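Local coordinates for protein 5-Carboxyvanillate Decarboxylase (Novosphingobium aromaticivorans, PDB 4QRN) that probably catalyses the manganese-dependent decarboxylation of 5-carboxyvanillate, and here holds a manganese ion together with a nitro-substituted vanillate analogue, at residues P114-L119 with T127-A132; V153-P158 with D194-A199. All coordinates share one frame; numbering follows the deposited sequence.

Interactions 1 and 2 are both buried, essentially apolar and without a hydrogen bond between their segments; Pro195 of interaction 2, partly exposed, lies nearest the surface. Each sets a loop that follows a parallel strand against a helix. In interaction 1 the helix is the one the loop leads into, so valine, leucine and alanine meet within a single beta-alpha unit; in interaction 2 the helix belongs to the next unit, and three prolines give over half the surface, Ile196 the largest single share. The two loops also meet. In the Gln156 conformer described, one of two, its NE2 probably donates to the carbonyl oxygens of Val116 and Leu119, while Val116 CG2 packs near Val153 O.

Interaction 1: P114-L119 with T127-A132; sequences PGVQPL and TLATRA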
loop_
_atom_site.group_PDB
_atom_site.type_symbol
_atom_site.label_atom_id
_atom_site.label_comp_id
_atom_site.label_asym_id
_atom_site.label_seq_id
_atom_site.Cartn_x
_atom_site.Cartn_y
_atom_site.Cartn_z
ATOM N N PRO A 114 -20.280 -1.517 -1.787
ATOM C CA PRO A 114 -20.027 -0.450 -2.765
ATOM C C PRO A 114 -21.219 0.470 -3.024
ATOM O O PRO A 114 -21.243 1.178 -4.038
ATOM C CB PRO A 114 -19.701 -1.248 -4.031
ATOM C CG PRO A 114 -20.650 -2.411 -3.937
ATOM C CD PRO A 114 -20.587 -2.794 -2.470
ATOM N N GLY A 115 -22.208 0.470 -2.135
ATOM C CA GLY A 115 -23.371 1.313 -2.353
ATOM C C GLY A 115 -24.093 0.928 -3.634
ATOM O O GLY A 115 -24.195 -0.260 -3.977
ATOM N N VAL A 116 -24.592 1.922 -4.366
ATOM C CA VAL A 116 -25.263 1.642 -5.641
ATOM C C VAL A 116 -24.341 1.824 -6.834
ATOM O O VAL A 116 -24.774 1.732 -7.984
ATOM C CB VAL A 116 -26.531 2.506 -5.831
ATOM C CG1 VAL A 116 -27.507 2.278 -4.687
ATOM C CG2 VAL A 116 -26.203 3.979 -5.989
ATOM N N GLN A 117 -23.064 2.071 -6.568
ATOM C CA GLN A 117 -22.110 2.341 -7.630
ATOM C C GLN A 117 -21.990 1.242 -8.696
ATOM O O GLN A 117 -21.817 1.557 -9.866
ATOM C CB GLN A 117 -20.744 2.713 -7.029
ATOM C CG GLN A 117 -20.896 3.943 -6.128
ATOM C CD GLN A 117 -19.665 4.371 -5.391
ATOM O OE1 GLN A 117 -19.798 4.883 -4.276
ATOM N NE2 GLN A 117 -18.482 4.198 -5.974
ATOM N N PRO A 118 -22.119 -0.049 -8.316
ATOM C CA PRO A 118 -21.956 -1.085 -9.353
ATOM C C PRO A 118 -23.177 -1.280 -10.259
ATOM O O PRO A 118 -23.085 -2.059 -11.215
ATOM C CB PRO A 118 -21.732 -2.364 -8.539
ATOM C CG PRO A 118 -21.287 -1.904 -7.201
ATOM C CD PRO A 118 -22.033 -0.619 -6.958
ATOM N N LEU A 119 -24.304 -0.654 -9.926
ATOM C CA LEU A 119 -25.567 -0.976 -10.596
ATOM C C LEU A 119 -25.586 -0.446 -12.017
ATOM O O LEU A 119 -25.256 0.725 -12.284
ATOM C CB LEU A 119 -26.739 -0.422 -9.803
ATOM C CG LEU A 119 -27.287 -1.336 -8.701
ATOM C CD1 LEU A 119 -26.235 -1.771 -7.691
ATOM C CD2 LEU A 119 -28.447 -0.643 -8.014
ATOM N N THR A 127 -32.878 5.486 -7.721
ATOM C CA THR A 127 -34.005 5.208 -6.859
ATOM C C THR A 127 -33.566 4.607 -5.532
ATOM O O THR A 127 -34.022 5.012 -4.464
ATOM C CB THR A 127 -34.975 4.271 -7.577
ATOM O OG1 THR A 127 -35.513 4.952 -8.720
ATOM C CG2 THR A 127 -36.134 3.853 -6.683
ATOM N N LEU A 128 -32.659 3.635 -5.592
ATOM C CA LEU A 128 -32.227 2.978 -4.369
ATOM C C LEU A 128 -31.348 3.890 -3.523
ATOM O O LEU A 128 -31.395 3.814 -2.308
ATOM C CB LEU A 128 -31.518 1.652 -4.674
ATOM C CG LEU A 128 -32.460 0.578 -5.237
ATOM C CD1 LEU A 128 -31.670 -0.672 -5.513
ATOM C CD2 LEU A 128 -33.653 0.282 -4.313
ATOM N N ALA A 129 -30.537 4.727 -4.156
ATOM C CA ALA A 129 -29.740 5.691 -3.382
ATOM C C ALA A 129 -30.667 6.693 -2.695
ATOM O O ALA A 129 -30.439 7.056 -1.542
ATOM C CB ALA A 129 -28.760 6.413 -4.285
ATOM N N THR A 130 -31.688 7.169 -3.409
ATOM C CA THR A 130 -32.650 8.099 -2.813
ATOM C C THR A 130 -33.292 7.472 -1.582
ATOM O O THR A 130 -33.386 8.106 -0.535
ATOM C CB THR A 130 -33.750 8.460 -3.828
ATOM O OG1 THR A 130 -33.157 9.188 -4.908
ATOM C CG2 THR A 130 -34.850 9.298 -3.159
ATOM N N ARG A 131 -33.715 6.212 -1.713
ATOM C CA ARG A 131 -34.343 5.510 -0.608
ATOM C C ARG A 131 -33.376 5.303 0.561
ATOM O O ARG A 131 -33.760 5.485 1.721
ATOM C CB ARG A 131 -34.940 4.177 -1.090
ATOM C CG ARG A 131 -36.173 4.386 -1.972
ATOM C CD ARG A 131 -36.449 3.181 -2.825
ATOM N NE ARG A 131 -36.922 2.032 -2.064
ATOM C CZ ARG A 131 -38.189 1.817 -1.702
ATOM N NH1 ARG A 131 -39.145 2.692 -1.997
ATOM N NH2 ARG A 131 -38.494 0.715 -1.024
ATOM N N ALA A 132 -32.127 4.953 0.270
ATOM C CA ALA A 132 -31.153 4.754 1.338
ATOM C C ALA A 132 -30.881 6.078 2.048
ATOM O O ALA A 132 -30.722 6.105 3.265
ATOM C CB ALA A 132 -29.845 4.182 0.783
#
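Val116 meets Leu128 and Ala129 with its two methyls, CG1 at the Leu128-Ala129 junction and CG2 on the Ala129 methyl, from a loop made of two overlapping turns. The first is a type II' turn from Pro114 to Gln117, with the positive phi of Gly115 (61°) and a bond from Gln117 N to Pro114 O of 3.2 Å. Val116 then opens a type I turn, closed by Leu119 N on Val116 O at 3.1 Å. Its chi1 of -58° sets CG1 anti to the carbonyl carbon, placing this methyl 4.1 Å from Leu128 CB and 3.9 Å from the backbone N of Ala129. CG2 meets the Ala129 methyl, 3.9 Å from CB. At the end of the loop Leu119 crosses Leu128 at about a right angle, with CD2 lying 4.1 Å from Leu128 CD1. No hydrogen bond joins the segments. Helix 47-59 adds Ile49 against Val116 and Val52 against Leu128, while Trp160 of helix 158-170 packs on Ala129. About 13 Å separates the Val116 side chain from the bound inhibitor. The arrangement is that of a loop folding back on its own helix after a parallel strand, in the beta-alpha barrel of the amidohydrolase superfamily.

Interaction 2: V153-P158 with D194-A199; sequences VAPQDP and DPIFRA
Ile196 sets CG1 anti to its carbonyl carbon (chi1 -73°) and then runs on fully extended (chi2 168°), which delivers its terminal methyl to Pro155: CD1 lies 3.9 Å from Pro155 CB and 4.1 Å from Pro155 CA. The contact joins neighbouring beta-alpha units of the amidohydrolase barrel. Segment 153-158 lies in the loop after strand 147-149 and ends on Pro158, the first residue of helix 158-170; segment 194-199 lies on helix 194-203, the helix that follows strand 177-179.

The loop reaches its helix through a type I turn from Ala154 to Asp157, closed by Asp157 N on Ala154 O at 2.7 Å. Asp157 is the N-cap: its OD1 accepts from the backbone N of Trp160, while OD2 makes a salt bridge to Arg126 of helix 122-142. Both carboxylate oxygens thus have partners outside helix 194-203, and the contact with that helix is made by prolines and Ile196. Pro158, directly after the cap, has its CB directed toward that helix. Ile196 also touches Ser161 of helix 158-170 and Ile179 of strand 177-179.

The contact is packing; the side chain of Pro155 is about 11 Å from that of the manganese ligand His210. No hydrogen bond crosses between the segments. The nearest backbones are those of Pro158 and Pro195, whose CA atoms are 5.7 Å apart, and two proline rings meet there: Pro158 CB lies 4.0 Å from Pro195 CD. Beside this ring pair, the carbonyl oxygen of Pro158 rests against carbon atoms of both helix residues, with Ile196 CG1 at 4.0 Å and Pro195 CB at 3.8 Å from Pro158 O.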
loop_
_atom_site.group_PDB
_atom_site.type_symbol
_atom_site.label_atom_id
_atom_site.label_comp_id
_atom_site.label_asym_id
_atom_site.label_seq_id
_atom_site.Cartn_x
_atom_site.Cartn_y
_atom_site.Cartn_z
ATOM N N VAL A 153 -24.285 8.375 -3.235
ATOM C CA VAL A 153 -24.610 8.893 -4.554
ATOM C C VAL A 153 -24.399 7.805 -5.619
ATOM O O VAL A 153 -24.104 6.653 -5.313
ATOM C CB VAL A 153 -23.853 10.221 -4.878
ATOM C CG1 VAL A 153 -24.225 11.311 -3.869
ATOM C CG2 VAL A 153 -22.334 10.023 -4.945
ATOM N N ALA A 154 -24.602 8.197 -6.879
ATOM C CA ALA A 154 -24.527 7.284 -8.011
ATOM C C ALA A 154 -23.669 7.952 -9.068
ATOM O O ALA A 154 -24.187 8.597 -9.967
ATOM C CB ALA A 154 -25.939 6.968 -8.544
ATOM N N PRO A 155 -22.335 7.835 -8.962
ATOM C CA PRO A 155 -21.446 8.595 -9.851
ATOM C C PRO A 155 -21.604 8.219 -11.305
ATOM O O PRO A 155 -21.139 8.965 -12.165
ATOM C CB PRO A 155 -20.050 8.272 -9.316
ATOM C CG PRO A 155 -20.290 7.923 -7.870
ATOM C CD PRO A 155 -21.565 7.131 -7.914
ATOM N N GLN A 156 -22.254 7.095 -11.589
ATOM C CA GLN A 156 -22.673 6.805 -12.957
ATOM C C GLN A 156 -23.472 7.952 -13.564
ATOM O O GLN A 156 -23.513 8.111 -14.790
ATOM C CB GLN A 156 -23.657 5.622 -13.029
ATOM C CG GLN A 156 -23.305 4.315 -12.387
ATOM C CD GLN A 156 -23.827 4.194 -10.963
ATOM O OE1 GLN A 156 -23.532 5.031 -10.113
ATOM N NE2 GLN A 156 -24.585 3.128 -10.688
ATOM N N ASP A 157 -24.141 8.736 -12.706
ATOM C CA ASP A 157 -24.874 9.949 -13.093
ATOM C C ASP A 157 -24.351 11.125 -12.248
ATOM O O ASP A 157 -24.880 11.431 -11.169
ATOM C CB ASP A 157 -26.381 9.760 -12.885
ATOM C CG ASP A 157 -27.205 10.913 -13.429
ATOM O OD1 ASP A 157 -26.647 12.010 -13.650
ATOM O OD2 ASP A 157 -28.426 10.711 -13.614
ATOM N N PRO A 158 -23.270 11.770 -12.706
ATOM C CA PRO A 158 -22.667 12.825 -11.881
ATOM C C PRO A 158 -23.577 14.019 -11.663
ATOM O O PRO A 158 -23.501 14.635 -10.605
ATOM C CB PRO A 158 -21.393 13.221 -12.649
ATOM C CG PRO A 158 -21.105 12.085 -13.521
ATOM C CD PRO A 158 -22.435 11.436 -13.868
ATOM N N ASP A 194 -16.638 15.638 -12.768
ATOM C CA ASP A 194 -16.458 16.973 -12.230
ATOM C C ASP A 194 -17.698 17.575 -11.539
ATOM O O ASP A 194 -17.524 18.267 -10.548
ATOM C CB ASP A 194 -15.949 17.919 -13.326
ATOM C CG ASP A 194 -15.541 19.261 -12.776
ATOM O OD1 ASP A 194 -14.593 19.299 -11.963
ATOM O OD2 ASP A 194 -16.167 20.272 -13.143
ATOM N N PRO A 195 -18.928 17.302 -12.027
ATOM C CA PRO A 195 -20.080 17.871 -11.316
ATOM C C PRO A 195 -20.147 17.520 -9.834
ATOM O O PRO A 195 -20.702 18.305 -9.054
ATOM C CB PRO A 195 -21.279 17.310 -12.091
ATOM C CG PRO A 195 -20.751 17.164 -13.506
ATOM C CD PRO A 195 -19.344 16.640 -13.286
ATOM N N ILE A 196 -19.627 16.363 -9.446
ATOM C CA ILE A 196 -19.654 15.973 -8.058
ATOM C C ILE A 196 -18.764 16.923 -7.239
ATOM O O ILE A 196 -19.177 17.377 -6.161
ATOM C CB ILE A 196 -19.183 14.515 -7.936
ATOM C CG1 ILE A 196 -20.283 13.585 -8.472
ATOM C CG2 ILE A 196 -18.753 14.177 -6.485
ATOM C CD1 ILE A 196 -19.829 12.135 -8.680
ATOM N N PHE A 197 -17.565 17.216 -7.734
ATOM C CA PHE A 197 -16.690 18.142 -7.038
ATOM C C PHE A 197 -17.249 19.544 -6.993
ATOM O O PHE A 197 -17.148 20.205 -5.967
ATOM C CB PHE A 197 -15.291 18.099 -7.634
ATOM C CG PHE A 197 -14.637 16.761 -7.422
ATOM C CD1 PHE A 197 -14.256 16.383 -6.152
ATOM C CD2 PHE A 197 -14.464 15.868 -8.461
ATOM C CE1 PHE A 197 -13.672 15.150 -5.911
ATOM C CE2 PHE A 197 -13.890 14.618 -8.236
ATOM C CZ PHE A 197 -13.488 14.256 -6.962
ATOM N N ARG A 198 -17.858 20.007 -8.075
ATOM C CA ARG A 198 -18.468 21.333 -8.080
ATOM C C ARG A 198 -19.511 21.414 -6.963
ATOM O O ARG A 198 -19.576 22.415 -6.234
ATOM C CB ARG A 198 -19.106 21.634 -9.432
ATOM C CG ARG A 198 -18.081 21.942 -10.531
ATOM C CD ARG A 198 -17.476 23.344 -10.480
ATOM N NE ARG A 198 -18.506 24.342 -10.756
ATOM C CZ ARG A 198 -18.966 24.626 -11.969
ATOM N NH1 ARG A 198 -18.404 24.074 -13.039
ATOM N NH2 ARG A 198 -19.975 25.483 -12.106
ATOM N N ALA A 199 -20.323 20.376 -6.810
ATOM C CA ALA A 199 -21.369 20.390 -5.799
ATOM C C ALA A 199 -20.802 20.360 -4.384
ATOM O O ALA A 199 -21.304 21.064 -3.510
ATOM C CB ALA A 199 -22.339 19.225 -6.023
#